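Local atomic coordinates of RagA protein (Porphyromonas gingivalis, PDB entry 6SLN), a protein that probably forms the TonB-dependent outer-membrane channel of an uptake system in Porphyromonas gingivalis, a plugged beta-barrel that moves substrates inward. Residues Y569-S574 with R591-S596. Numbering follows the deposited sequence.
Sequences YLSFFS and RNDQSS. With LMT (dodecyl-beta-D-maltoside), chain Q.
The guanidinium group of Arg-591 carries CB of Phe-573 over one face, while the carboxylate of Asp-593 meets its edge in plane. The phenyl ring of Phe-573 lies nearly parallel to the guanidinium, the planes 9° apart, but the two side chains run obliquely past each other, with NH2 of Arg-591 3.7 Å from CG of Phe-573. On the other side of the sheet, the amide nitrogen NE2 of Gln-594 comes to the edge of the Phe-572 ring, near its plane. The ring of Tyr-569 leans across to its strand partner, setting CE1 3.3 Å from CB of Ser-595; its hydroxyl goes on to Ser-642.

These side chains ride on an antiparallel hairpin. Leu-570 with Gln-594 and Phe-572 with Asn-592 form the hydrogen-bonded pairs, and Asn-592 N reaches Phe-572 O at 2.7 Å. On the face of Tyr-569, Ser-571 and Phe-573, Arg-591 NH1 bonds Asp-593 OD2 at 3.0 Å through the syn lone pair, completing a salt bridge. Arg-591 NE continues to the backbone oxygen of Ser-193, within the family's plug region.

Gln-594 serves the opposite face. With its chain extended beyond CG (chi2 166°), its amide spans two hydroxyls of the maltoside: NE2 donates to O2' and OE1 accepts from O3', both at 2.6 Å. A water accepting from Gln-594 NE2 also bridges to Leu-570 O and Asn-592 OD1, while Asn-592 ND2 bonds Ser-604 OG; the detergent's alkyl carbon C2 packs 3.7 Å from Phe-572 CZ. Leu-570 additionally touches a bound phospholipid. The chemistry thus divides by face: the salt-bridged arginine faces inward and reaches the plug region, whereas the outer wall, a polar amide beside apolar side chains, is consistent with a surface that accepts amphiphiles, the detergent here also being hydrogen-bonded by a neighbouring protein chain.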
loop_
_atom_site.group_PDB
_atom_site.type_symbol
_atom_site.label_atom_id
_atom_site.label_comp_id
_atom_site.label_asym_id
_atom_site.label_seq_id
_atom_site.Cartn_x
_atom_site.Cartn_y
_atom_site.Cartn_z
ATOM N N TYR A 569 -14.112 22.736 -8.943
ATOM C CA TYR A 569 -14.805 24.007 -9.035
ATOM C C TYR A 569 -14.778 24.446 -10.488
ATOM O O TYR A 569 -13.807 24.185 -11.208
ATOM C CB TYR A 569 -14.146 25.088 -8.174
ATOM C CG TYR A 569 -14.381 24.984 -6.688
ATOM C CD1 TYR A 569 -15.534 25.505 -6.109
ATOM C CD2 TYR A 569 -13.429 24.397 -5.853
ATOM C CE1 TYR A 569 -15.737 25.428 -4.739
ATOM C CE2 TYR A 569 -13.628 24.305 -4.482
ATOM C CZ TYR A 569 -14.783 24.822 -3.932
ATOM O OH TYR A 569 -14.987 24.741 -2.569
ATOM N N LEU A 570 -15.855 25.112 -10.912
ATOM C CA LEU A 570 -15.934 25.747 -12.223
ATOM C C LEU A 570 -16.383 27.182 -12.030
ATOM O O LEU A 570 -17.350 27.438 -11.302
ATOM C CB LEU A 570 -16.904 25.028 -13.166
ATOM C CG LEU A 570 -16.961 25.656 -14.569
ATOM C CD1 LEU A 570 -15.613 25.530 -15.328
ATOM C CD2 LEU A 570 -18.097 25.052 -15.367
ATOM N N SER A 571 -15.704 28.112 -12.700
ATOM C CA SER A 571 -15.886 29.527 -12.433
ATOM C C SER A 571 -15.939 30.319 -13.727
ATOM O O SER A 571 -15.190 30.042 -14.667
ATOM C CB SER A 571 -14.748 30.047 -11.557
ATOM O OG SER A 571 -15.090 29.943 -10.194
ATOM N N PHE A 572 -16.832 31.306 -13.770
ATOM C CA PHE A 572 -16.843 32.304 -14.830
ATOM C C PHE A 572 -16.943 33.654 -14.160
ATOM O O PHE A 572 -17.797 33.845 -13.287
ATOM C CB PHE A 572 -17.999 32.089 -15.799
ATOM C CG PHE A 572 -17.995 30.731 -16.450
ATOM C CD1 PHE A 572 -17.125 30.450 -17.483
ATOM C CD2 PHE A 572 -18.863 29.739 -16.026
ATOM C CE1 PHE A 572 -17.115 29.203 -18.086
ATOM C CE2 PHE A 572 -18.858 28.493 -16.619
ATOM C CZ PHE A 572 -17.975 28.222 -17.651
ATOM N N PHE A 573 -16.045 34.571 -14.512
ATOM C CA PHE A 573 -15.983 35.812 -13.756
ATOM C C PHE A 573 -15.669 36.991 -14.662
ATOM O O PHE A 573 -15.179 36.842 -15.783
ATOM C CB PHE A 573 -14.968 35.736 -12.614
ATOM C CG PHE A 573 -13.549 35.422 -13.038
ATOM C CD1 PHE A 573 -13.125 34.106 -13.189
ATOM C CD2 PHE A 573 -12.609 36.446 -13.208
ATOM C CE1 PHE A 573 -11.800 33.818 -13.537
ATOM C CE2 PHE A 573 -11.270 36.164 -13.560
ATOM C CZ PHE A 573 -10.870 34.857 -13.722
ATOM N N SER A 574 -15.966 38.174 -14.143
ATOM C CA SER A 574 -15.751 39.412 -14.861
ATOM C C SER A 574 -15.336 40.500 -13.882
ATOM O O SER A 574 -15.702 40.487 -12.699
ATOM C CB SER A 574 -17.020 39.849 -15.593
ATOM O OG SER A 574 -18.030 40.077 -14.635
ATOM N N ARG A 591 -19.639 37.317 -11.103
ATOM C CA ARG A 591 -19.002 36.025 -11.294
ATOM C C ARG A 591 -20.002 34.941 -10.928
ATOM O O ARG A 591 -20.968 35.185 -10.198
ATOM C CB ARG A 591 -17.750 35.897 -10.433
ATOM C CG ARG A 591 -18.123 35.796 -8.963
ATOM C CD ARG A 591 -17.110 35.020 -8.163
ATOM N NE ARG A 591 -15.777 35.293 -8.661
ATOM C CZ ARG A 591 -14.904 34.349 -8.940
ATOM N NH1 ARG A 591 -15.240 33.086 -8.740
ATOM N NH2 ARG A 591 -13.706 34.674 -9.403
ATOM N N ASN A 592 -19.757 33.736 -11.438
ATOM C CA ASN A 592 -20.580 32.590 -11.098
ATOM C C ASN A 592 -19.672 31.426 -10.759
ATOM O O ASN A 592 -18.668 31.195 -11.440
ATOM C CB ASN A 592 -21.514 32.206 -12.240
ATOM C CG ASN A 592 -22.220 30.891 -11.993
ATOM O OD1 ASN A 592 -21.698 29.831 -12.314
ATOM N ND2 ASN A 592 -23.402 30.953 -11.405
ATOM N N ASP A 593 -20.042 30.690 -9.711
ATOM C CA ASP A 593 -19.240 29.603 -9.163
ATOM C C ASP A 593 -20.111 28.372 -8.975
ATOM O O ASP A 593 -21.224 28.467 -8.444
ATOM C CB ASP A 593 -18.619 29.985 -7.811
ATOM C CG ASP A 593 -17.558 31.042 -7.938
ATOM O OD1 ASP A 593 -16.731 30.908 -8.858
ATOM O OD2 ASP A 593 -17.543 31.998 -7.129
ATOM N N GLN A 594 -19.599 27.219 -9.394
ATOM C CA GLN A 594 -20.227 25.939 -9.120
ATOM C C GLN A 594 -19.204 25.023 -8.454
ATOM O O GLN A 594 -18.002 25.116 -8.722
ATOM C CB GLN A 594 -20.784 25.311 -10.420
ATOM C CG GLN A 594 -21.344 26.321 -11.426
ATOM C CD GLN A 594 -21.573 25.717 -12.822
ATOM O OE1 GLN A 594 -22.229 24.675 -12.968
ATOM N NE2 GLN A 594 -21.038 26.377 -13.849
ATOM N N SER A 595 -19.677 24.131 -7.578
ATOM C CA SER A 595 -18.761 23.306 -6.801
ATOM C C SER A 595 -19.271 21.880 -6.694
ATOM O O SER A 595 -20.457 21.654 -6.435
ATOM C CB SER A 595 -18.556 23.854 -5.386
ATOM O OG SER A 595 -18.053 22.850 -4.513
ATOM N N SER A 596 -18.353 20.923 -6.862
ATOM C CA SER A 596 -18.654 19.510 -6.652
ATOM C C SER A 596 -19.245 19.230 -5.275
ATOM O O SER A 596 -19.902 18.195 -5.092
ATOM C CB SER A 596 -17.375 18.690 -6.822
ATOM O OG SER A 596 -16.286 19.279 -6.123
HETATM C C1B LMT Q . -24.853 20.831 -15.119
HETATM C C2B LMT Q . -24.701 20.095 -13.793
HETATM C C3B LMT Q . -24.398 18.617 -14.044
HETATM C C4B LMT Q . -25.448 17.968 -14.973
HETATM C C5B LMT Q . -25.590 18.820 -16.244
HETATM C C6B LMT Q . -26.779 18.291 -17.066
HETATM O O1B LMT Q . -23.591 20.941 -15.659
HETATM O O2B LMT Q . -23.644 20.689 -13.145
HETATM O O3B LMT Q . -24.268 17.936 -12.862
HETATM O "O4'" LMT Q . -25.046 16.693 -15.328
HETATM O O5B LMT Q . -25.757 20.206 -15.993
HETATM O O6B LMT Q . -26.430 17.181 -17.831
HETATM C "C1'" LMT Q . -21.293 23.625 -17.813
HETATM C "C2'" LMT Q . -22.285 24.265 -16.823
HETATM C "C3'" LMT Q . -22.773 23.214 -15.789
HETATM C "C4'" LMT Q . -23.347 22.003 -16.539
HETATM C "C5'" LMT Q . -22.185 21.521 -17.407
HETATM C "C6'" LMT Q . -22.450 20.174 -18.008
HETATM O "O1'" LMT Q . -21.074 24.512 -18.823
HETATM O "O2'" LMT Q . -21.655 25.308 -16.187
HETATM O "O3'" LMT Q . -23.703 23.754 -14.963
HETATM O "O5'" LMT Q . -21.881 22.468 -18.399
HETATM O "O6'" LMT Q . -21.264 19.761 -18.508
HETATM C C1 LMT Q . -19.889 24.334 -19.562
HETATM C C2 LMT Q . -19.508 25.731 -19.963
HETATM C C3 LMT Q . -19.162 25.944 -21.402
HETATM C C4 LMT Q . -17.727 26.395 -21.447
HETATM C C5 LMT Q . -17.503 27.374 -22.544
HETATM C C6 LMT Q . -16.691 28.534 -22.081
HETATM C C7 LMT Q . -15.846 29.037 -23.218
HETATM C C8 LMT Q . -15.064 30.229 -22.760
HETATM C C9 LMT Q . -13.891 30.597 -23.628
HETATM C C10 LMT Q . -14.284 30.375 -25.070
HETATM O O HOH W 1 -19.598 28.627 -13.077
#